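PDB 3VTG: high choriolytic enzyme 1 from Oryzias latipes, which cleaves proteins of the inner layer of the fish egg envelope as an astacin-family zinc metalloprotease, swelling and breaking it down at hatching. Local coordinates for residues Trp188-Thr191 and Arg192-Leu196; Ser28-Ser31 and Gly32-Ala36. One frame throughout, in Å; residues are numbered along the deposited sequence.

Both contacts are local ones within a single astacin-type catalytic domain, and they sit at separate helix sites: contact 2 at the N-terminal end of helix 32-43, following strand 20-26, and contact 1 along helix 187-196 near the C-terminus. Their centres are 29 Å apart, and their nearest atoms, about 17 Å apart, do not touch. Between them runs helix 94-105, whose His99 and His103 bind the zinc ion, with His109 completing the site; Glu100 is the predicted catalytic residue. The side chain of Asp189 in contact 1 is about 8 Å from that of His99 and about 11 Å from the zinc ion; the side chain of Tyr30 in contact 2 is about 10 Å from that of Glu100. Neither contact supplies a zinc ligand.

Contact 1 (Trp188-Thr191 and Arg192-Leu196); sequences WDIT and RINVL
Trp188 O accepts from Arg192 N at 2.9 Å, with an N-H...O angle of 160°, the first of four successive i to i+4 bonds running along alpha-helix 187-196, the C-terminal helix of the astacin domain. Beyond that bond, Trp188 CB rests over one face of the Arg192 guanidinium, offset toward its rim and 4.2 Å from NE. Asp189 O receives Ile193 N at 3.3 Å, and the Ile193 side chain packs on Asn102 and Leu105 of the zinc-binding helix. The Asp189 carboxylate and the guanidinium are turned 66° apart, and OD1 lies 3.9 Å from Arg192 NH1, well out of the guanidinium plane: a long ion pair in which no N-H points at the oxygen. A water bridges the two, hydrogen-bonded to Asp189 OD1 and accepting from Arg192 NH1 at the guanidinium edge, in its plane. Ser151 also binds OD1, while Glu110 forms a salt bridge with Arg192 NH2, so both buried charges have further partners. Ile190 O takes Asn194 N at 3.1 Å. Thr191 O accepts from Val195 N at 2.9 Å. Thr191 OG1 lies beside its own backbone N (chi1 -61°), hydrogen-bonded to Arg187 O, which puts CG2 alongside Val195 CG2 at 4.1 Å.

Contact 2 (Ser28-Ser31 and Gly32-Ala36); sequences SEYS and GGEVA
Glu34 OE2 is gripped by two donors from Ser31. OE2 receives the hydroxyl OG at 2.7 Å on its anti lone pair, the one away from the other carboxylate oxygen. The backbone N of Ser31 reaches OE2 at 2.9 Å from above the carboxylate plane, and the N-H...O path is fairly straight at 164°. Because the two donors approach OE2 from different directions, they would restrict rotation of the carboxylate. Its second oxygen, OE1, forms a salt bridge with Arg88, so the two oxygens face different partners. Ser31 OG also accepts from Glu34 N at 3.4 Å, a weak bond. Ser31 chi1 of 64° sets OG between its own backbone N and carbonyl carbon, within range of both the Glu34 amide and the carboxylate. Ser31 N to Glu34 OE2 and the weak Glu34 N to Ser31 OG together make a capping box, with Ser31 as N-cap of helix 32-43, where the chain leaves strand 20-26 and turns into the first helix of the astacin domain; the hydroxyl-carboxylate bond is additional. The first i to i+4 backbone bond follows, Val35 N giving to Ser31 O at 3.0 Å. Next to the polar cap, Tyr30 crosses Glu34 at about a right angle, the ring and carboxylate planes 82° apart. Tyr30 CD1 meets Glu34 CB obliquely at 3.9 Å, while Tyr30 CB touches Val35 CG2 at 4.1 Å. At the far end of the buried ring, Tyr30 OH donates to Ile86 O.

Contact 1 (Trp188-Thr191 and Arg192-Leu196)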
ATOM      1  N   TRP A 188       6.752 -11.406   1.241  1.00  8.85           N
ATOM      2  CA  TRP A 188       5.349 -11.620   0.900  1.00  8.64           C
ATOM      3  C   TRP A 188       4.729 -10.471   0.152  1.00  8.50           C
ATOM      4  O   TRP A 188       3.911 -10.704  -0.730  1.00  8.52           O
ATOM      5  CB  TRP A 188       4.520 -12.030   2.115  1.00  8.61           C
ATOM      6  CG  TRP A 188       4.847 -13.423   2.591  1.00  8.65           C
ATOM      7  CD1 TRP A 188       5.374 -13.796   3.821  1.00  8.71           C
ATOM      8  CD2 TRP A 188       4.697 -14.683   1.844  1.00  8.63           C
ATOM      9  NE1 TRP A 188       5.548 -15.154   3.891  1.00  8.71           N
ATOM     10  CE2 TRP A 188       5.165 -15.747   2.739  1.00  8.67           C
ATOM     11  CE3 TRP A 188       4.235 -15.025   0.572  1.00  8.68           C
ATOM     12  CZ2 TRP A 188       5.157 -17.086   2.359  1.00  8.77           C
ATOM     13  CZ3 TRP A 188       4.231 -16.378   0.204  1.00  8.68           C
ATOM     14  CH2 TRP A 188       4.681 -17.380   1.078  1.00  8.80           C
ATOM     15  N   ASP A 189       5.125  -9.233   0.464  1.00  8.42           N
ATOM     16  CA  ASP A 189       4.673  -8.073  -0.323  1.00  8.44           C
ATOM     17  C   ASP A 189       5.001  -8.271  -1.807  1.00  8.48           C
ATOM     18  O   ASP A 189       4.137  -8.093  -2.666  1.00  8.47           O
ATOM     19  CB  ASP A 189       5.320  -6.768   0.159  1.00  8.39           C
ATOM     20  CG  ASP A 189       4.826  -6.309   1.528  1.00  8.41           C
ATOM     21  OD1 ASP A 189       3.650  -6.558   1.887  1.00  8.46           O
ATOM     22  OD2 ASP A 189       5.632  -5.663   2.232  1.00  8.34           O
ATOM     23  N   ILE A 190       6.252  -8.639  -2.087  1.00  8.61           N
ATOM     24  CA  ILE A 190       6.725  -8.856  -3.458  1.00  8.73           C
ATOM     25  C   ILE A 190       6.012 -10.045  -4.112  1.00  8.82           C
ATOM     26  O   ILE A 190       5.552  -9.951  -5.253  1.00  8.85           O
ATOM     27  CB  ILE A 190       8.267  -9.013  -3.492  1.00  8.77           C
ATOM     28  CG1 ILE A 190       8.958  -7.688  -3.118  1.00  8.89           C
ATOM     29  CG2 ILE A 190       8.756  -9.533  -4.842  1.00  8.73           C
ATOM     30  CD1 ILE A 190       8.727  -6.542  -4.085  1.00  8.97           C
ATOM     31  N   THR A 191       5.905 -11.147  -3.371  1.00  8.91           N
ATOM     32  CA  THR A 191       5.239 -12.349  -3.867  1.00  9.03           C
ATOM     33  C   THR A 191       3.787 -12.050  -4.250  1.00  8.87           C
ATOM     34  O   THR A 191       3.315 -12.475  -5.308  1.00  8.99           O
ATOM     35  CB  THR A 191       5.314 -13.495  -2.834  1.00  9.19           C
ATOM     36  OG1 THR A 191       6.689 -13.819  -2.585  1.00  9.67           O
ATOM     37  CG2 THR A 191       4.590 -14.745  -3.338  1.00  9.28           C
ATOM     38  N   ARG A 192       3.091 -11.295  -3.400  1.00  8.72           N
ATOM     39  CA  ARG A 192       1.695 -10.939  -3.644  1.00  8.76           C
ATOM     40  C   ARG A 192       1.497 -10.157  -4.941  1.00  8.73           C
ATOM     41  O   ARG A 192       0.571 -10.441  -5.698  1.00  8.69           O
ATOM     42  CB  ARG A 192       1.125 -10.150  -2.467  1.00  8.83           C
ATOM     43  CG  ARG A 192       0.872 -10.991  -1.230  1.00  8.95           C
ATOM     44  CD  ARG A 192       0.765 -10.094  -0.016  1.00  9.00           C
ATOM     45  NE  ARG A 192       0.640 -10.864   1.215  1.00  9.02           N
ATOM     46  CZ  ARG A 192       0.605 -10.329   2.430  1.00  9.17           C
ATOM     47  NH1 ARG A 192       0.703  -9.015   2.592  1.00  9.24           N
ATOM     48  NH2 ARG A 192       0.481 -11.114   3.489  1.00  9.26           N
ATOM     49  N   ILE A 193       2.369  -9.180  -5.192  1.00  8.86           N
ATOM     50  CA  ILE A 193       2.346  -8.430  -6.447  1.00  9.06           C
ATOM     51  C   ILE A 193       2.488  -9.392  -7.630  1.00  9.12           C
ATOM     52  O   ILE A 193       1.709  -9.337  -8.584  1.00  8.96           O
ATOM     53  CB  ILE A 193       3.458  -7.359  -6.493  1.00  8.99           C
ATOM     54  CG1 ILE A 193       3.217  -6.279  -5.426  1.00  8.96           C
ATOM     55  CG2 ILE A 193       3.559  -6.744  -7.887  1.00  9.04           C
ATOM     56  CD1 ILE A 193       4.429  -5.416  -5.122  1.00  9.00           C
ATOM     57  N   ASN A 194       3.467 -10.288  -7.538  1.00  9.38           N
ATOM     58  CA  ASN A 194       3.754 -11.236  -8.609  1.00  9.80           C
ATOM     59  C   ASN A 194       2.628 -12.235  -8.867  1.00  9.85           C
ATOM     60  O   ASN A 194       2.378 -12.602 -10.012  1.00 10.08           O
ATOM     61  CB  ASN A 194       5.084 -11.952  -8.359  1.00 10.19           C
ATOM     62  CG  ASN A 194       6.284 -11.035  -8.536  1.00 10.49           C
ATOM     63  OD1 ASN A 194       7.327 -11.232  -7.917  1.00 11.17           O
ATOM     64  ND2 ASN A 194       6.140 -10.029  -9.385  1.00 10.74           N
ATOM     65  N   VAL A 195       1.946 -12.662  -7.807  1.00  9.88           N
ATOM     66  CA  VAL A 195       0.807 -13.567  -7.950  1.00  9.95           C
ATOM     67  C   VAL A 195      -0.402 -12.835  -8.547  1.00 10.03           C
ATOM     68  O   VAL A 195      -1.004 -13.309  -9.512  1.00 10.16           O
ATOM     69  CB  VAL A 195       0.442 -14.267  -6.619  1.00  9.85           C
ATOM     70  CG1 VAL A 195      -0.821 -15.102  -6.775  1.00  9.80           C
ATOM     71  CG2 VAL A 195       1.587 -15.151  -6.144  1.00  9.87           C
ATOM     72  N   LEU A 196      -0.737 -11.671  -7.990  1.00 10.02           N
ATOM     73  CA  LEU A 196      -1.890 -10.898  -8.455  1.00 10.22           C
ATOM     74  C   LEU A 196      -1.770 -10.501  -9.929  1.00 10.29           C
ATOM     75  O   LEU A 196      -2.734 -10.610 -10.692  1.00 10.46           O
ATOM     76  CB  LEU A 196      -2.103  -9.658  -7.578  1.00 10.28           C
ATOM     77  CG  LEU A 196      -3.312  -8.767  -7.891  1.00 10.45           C
ATOM     78  CD1 LEU A 196      -4.628  -9.507  -7.701  1.00 10.63           C
ATOM     79  CD2 LEU A 196      -3.286  -7.508  -7.040  1.00 10.52           C
TER
HETATM   80  O   HOH W   1       1.159  -6.716   0.664  1.00  9.25           O

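Contact 2 (Ser28-Ser31 and Gly32-Ala36)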
ATOM      1  N   SER A  28       3.393  19.772 -10.199  1.00  9.39           N
ATOM      2  CA  SER A  28       4.410  20.817 -10.338  1.00  9.82           C
ATOM      3  C   SER A  28       4.804  21.450  -8.998  1.00  9.96           C
ATOM      4  O   SER A  28       5.826  22.135  -8.913  1.00 10.31           O
ATOM      5  CB  SER A  28       3.931  21.899 -11.310  1.00 10.14           C
ATOM      6  OG  SER A  28       2.897  22.677 -10.739  1.00 10.57           O
ATOM      7  N   GLU A  29       4.002  21.219  -7.957  1.00 10.11           N
ATOM      8  CA  GLU A  29       4.318  21.715  -6.614  1.00 10.34           C
ATOM      9  C   GLU A  29       5.637  21.142  -6.091  1.00 10.15           C
ATOM     10  O   GLU A  29       6.380  21.820  -5.381  1.00 10.36           O
ATOM     11  CB  GLU A  29       3.185  21.405  -5.627  1.00 10.83           C
ATOM     12  CG  GLU A  29       3.397  22.016  -4.245  1.00 11.47           C
ATOM     13  CD  GLU A  29       2.307  21.682  -3.243  1.00 11.93           C
ATOM     14  OE1 GLU A  29       1.325  21.002  -3.609  1.00 12.33           O
ATOM     15  OE2 GLU A  29       2.433  22.114  -2.075  1.00 12.85           O
ATOM     16  N   TYR A  30       5.920  19.891  -6.440  1.00  9.72           N
ATOM     17  CA  TYR A  30       7.129  19.221  -5.972  1.00  9.52           C
ATOM     18  C   TYR A  30       8.386  19.767  -6.641  1.00  9.73           C
ATOM     19  O   TYR A  30       8.398  20.006  -7.850  1.00  9.87           O
ATOM     20  CB  TYR A  30       7.039  17.719  -6.227  1.00  9.19           C
ATOM     21  CG  TYR A  30       5.939  16.993  -5.484  1.00  8.93           C
ATOM     22  CD1 TYR A  30       6.055  16.709  -4.125  1.00  8.98           C
ATOM     23  CD2 TYR A  30       4.797  16.557  -6.152  1.00  8.93           C
ATOM     24  CE1 TYR A  30       5.055  16.027  -3.450  1.00  8.81           C
ATOM     25  CE2 TYR A  30       3.795  15.869  -5.488  1.00  8.82           C
ATOM     26  CZ  TYR A  30       3.926  15.606  -4.140  1.00  8.78           C
ATOM     27  OH  TYR A  30       2.935  14.915  -3.483  1.00  8.69           O
ATOM     28  N   SER A  31       9.440  19.949  -5.848  1.00  9.80           N
ATOM     29  CA  SER A  31      10.760  20.300  -6.370  1.00  9.93           C
ATOM     30  C   SER A  31      11.355  19.116  -7.126  1.00 10.07           C
ATOM     31  O   SER A  31      10.873  17.986  -6.999  1.00 10.17           O
ATOM     32  CB  SER A  31      11.698  20.702  -5.230  1.00  9.95           C
ATOM     33  OG  SER A  31      11.927  19.612  -4.353  1.00  9.97           O
ATOM     34  N   GLY A  32      12.413  19.373  -7.892  1.00 10.23           N
ATOM     35  CA  GLY A  32      13.133  18.319  -8.606  1.00 10.48           C
ATOM     36  C   GLY A  32      13.603  17.198  -7.692  1.00 10.53           C
ATOM     37  O   GLY A  32      13.529  16.023  -8.052  1.00 10.88           O
ATOM     38  N   GLY A  33      14.085  17.564  -6.506  1.00 10.44           N
ATOM     39  CA  GLY A  33      14.535  16.593  -5.512  1.00 10.39           C
ATOM     40  C   GLY A  33      13.409  15.700  -5.020  1.00 10.19           C
ATOM     41  O   GLY A  33      13.597  14.500  -4.824  1.00 10.18           O
ATOM     42  N   GLU A  34      12.233  16.289  -4.825  1.00  9.96           N
ATOM     43  CA  GLU A  34      11.062  15.544  -4.367  1.00  9.88           C
ATOM     44  C   GLU A  34      10.536  14.592  -5.442  1.00  9.75           C
ATOM     45  O   GLU A  34      10.169  13.452  -5.144  1.00  9.64           O
ATOM     46  CB  GLU A  34       9.973  16.504  -3.892  1.00  9.92           C
ATOM     47  CG  GLU A  34      10.304  17.184  -2.572  1.00 10.03           C
ATOM     48  CD  GLU A  34       9.427  18.389  -2.312  1.00 10.09           C
ATOM     49  OE1 GLU A  34       8.554  18.304  -1.427  1.00 10.23           O
ATOM     50  OE2 GLU A  34       9.598  19.417  -3.004  1.00 10.08           O
ATOM     51  N   VAL A  35      10.510  15.059  -6.690  1.00  9.67           N
ATOM     52  CA  VAL A  35      10.198  14.198  -7.833  1.00  9.64           C
ATOM     53  C   VAL A  35      11.145  12.995  -7.853  1.00  9.63           C
ATOM     54  O   VAL A  35      10.707  11.854  -8.026  1.00  9.70           O
ATOM     55  CB  VAL A  35      10.287  14.962  -9.176  1.00  9.64           C
ATOM     56  CG1 VAL A  35      10.159  14.001 -10.352  1.00  9.76           C
ATOM     57  CG2 VAL A  35       9.211  16.036  -9.261  1.00  9.77           C
ATOM     58  N   ALA A  36      12.437  13.252  -7.659  1.00  9.53           N
ATOM     59  CA  ALA A  36      13.447  12.190  -7.645  1.00  9.49           C
ATOM     60  C   ALA A  36      13.214  11.168  -6.529  1.00  9.47           C
ATOM     61  O   ALA A  36      13.437   9.975  -6.730  1.00  9.39           O
ATOM     62  CB  ALA A  36      14.848  12.779  -7.568  1.00  9.63           C
TER